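Local coordinates for protein CofB (Escherichia coli, PDB 5AX6) that is the trimeric minor pilin of the CFA/III type IVb pilus of enterotoxigenic bacteria and probably takes part in pilus assembly, at residues 228-231 / 232-235. Sequence-based numbering, arbitrary orientation.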
loop_
_atom_site.group_PDB
_atom_site.type_symbol
_atom_site.label_atom_id
_atom_site.label_comp_id
_atom_site.label_asym_id
_atom_site.label_seq_id
_atom_site.Cartn_x
_atom_site.Cartn_y
_atom_site.Cartn_z
ATOM N N ASP A 228 25.388 20.135 -11.452
ATOM C CA ASP A 228 24.293 20.994 -11.003
ATOM C C ASP A 228 23.668 20.360 -9.766
ATOM O O ASP A 228 22.998 19.343 -9.887
ATOM C CB ASP A 228 23.245 21.145 -12.125
ATOM C CG ASP A 228 22.069 22.030 -11.739
ATOM O OD1 ASP A 228 21.963 22.455 -10.563
ATOM O OD2 ASP A 228 21.226 22.289 -12.630
ATOM N N PRO A 229 23.884 20.945 -8.570
ATOM C CA PRO A 229 23.366 20.264 -7.373
ATOM C C PRO A 229 21.848 20.232 -7.316
ATOM O O PRO A 229 21.297 19.474 -6.516
ATOM C CB PRO A 229 23.923 21.110 -6.219
ATOM C CG PRO A 229 24.075 22.480 -6.822
ATOM C CD PRO A 229 24.527 22.227 -8.234
ATOM N N ASN A 230 21.171 21.054 -8.117
ATOM C CA ASN A 230 19.706 21.037 -8.097
ATOM C C ASN A 230 19.076 20.056 -9.083
ATOM O O ASN A 230 17.873 19.801 -9.033
ATOM C CB ASN A 230 19.165 22.442 -8.362
ATOM C CG ASN A 230 19.546 23.411 -7.258
ATOM O OD1 ASN A 230 19.463 23.074 -6.084
ATOM N ND2 ASN A 230 20.008 24.596 -7.631
ATOM N N LEU A 231 19.878 19.515 -9.990
ATOM C CA LEU A 231 19.351 18.593 -10.984
ATOM C C LEU A 231 19.002 17.261 -10.319
ATOM O O LEU A 231 19.866 16.625 -9.719
ATOM C CB LEU A 231 20.360 18.384 -12.115
ATOM C CG LEU A 231 19.906 17.478 -13.268
ATOM C CD1 LEU A 231 18.665 18.057 -13.957
ATOM C CD2 LEU A 231 21.042 17.297 -14.268
ATOM N N GLY A 232 17.736 16.857 -10.413
ATOM C CA GLY A 232 17.285 15.619 -9.798
ATOM C C GLY A 232 17.156 15.684 -8.285
ATOM O O GLY A 232 16.971 14.662 -7.625
ATOM N N LYS A 233 17.235 16.889 -7.736
ATOM C CA LYS A 233 17.126 17.102 -6.292
ATOM C C LYS A 233 15.707 16.874 -5.747
ATOM O O LYS A 233 15.534 16.419 -4.618
ATOM C CB LYS A 233 17.584 18.521 -5.971
ATOM C CG LYS A 233 17.615 18.898 -4.504
ATOM C CD LYS A 233 18.182 20.311 -4.380
ATOM C CE LYS A 233 18.084 20.864 -2.976
ATOM N NZ LYS A 233 18.534 22.290 -2.992
ATOM N N PHE A 234 14.702 17.225 -6.549
ATOM C CA PHE A 234 13.315 17.137 -6.135
ATOM C C PHE A 234 12.524 16.086 -6.895
ATOM O O PHE A 234 12.791 15.827 -8.066
ATOM C CB PHE A 234 12.625 18.488 -6.317
ATOM C CG PHE A 234 13.297 19.609 -5.587
ATOM C CD1 PHE A 234 13.371 19.606 -4.205
ATOM C CD2 PHE A 234 13.849 20.674 -6.288
ATOM C CE1 PHE A 234 13.987 20.658 -3.526
ATOM C CE2 PHE A 234 14.473 21.712 -5.621
ATOM C CZ PHE A 234 14.534 21.711 -4.241
ATOM N N LEU A 235 11.514 15.512 -6.245
ATOM C CA LEU A 235 10.620 14.593 -6.948
ATOM C C LEU A 235 9.822 15.360 -7.994
ATOM O O LEU A 235 9.462 16.523 -7.788
ATOM C CB LEU A 235 9.667 13.886 -5.973
ATOM C CG LEU A 235 10.318 13.084 -4.837
ATOM C CD1 LEU A 235 9.227 12.281 -4.115
ATOM C CD2 LEU A 235 11.432 12.145 -5.360
HETATM O O HOH W 1 17.216 24.404 -4.130
#
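N230 and K233 meet twice across a tight reversal of the chain, once through backbone and once through side chains. The backbone bond runs from K233 N to N230 O at 3.3 Å with an N-H...O angle of 161°; the donor stands above the carbonyl plane. It closes a type II turn whose third position, G232, has phi 74°. This turn overlaps with a type I turn from D228 to L231, closed by L231 N to D228 O at 3.1 Å, and there D228 also forms an Asx turn: its OD1 accepts from N230 N at 2.9 Å, met from above the carboxylate plane.

Among the side chains, N230 and K233 run in the same direction next to each other, and their polar ends meet. K233 has CG anti to the backbone N (chi1 -177°) and is extended beyond it, which carries NZ up to the amide oxygen. The direct bond from NZ to N230 OD1 is weak at 3.3 Å, but a water reinforces it, accepting from NZ at 2.7 Å and donating to OD1.

The lysine methylenes also touch: CD passes 3.5 Å from N230 OD1, and, between sequence neighbours, CG sits over the centre of one face of the F234 ring.

P229 packs on V22 and V25 of helix 4-25, and F234 makes edge-to-face contacts with F234 of both other subunits. The arrangement is two overlapping beta turns, type I then type II, sharing N230 and L231, following strand 220-227 of the pilin domain's antiparallel sheet and lying at the trimer interface, which F234 and L235 continue.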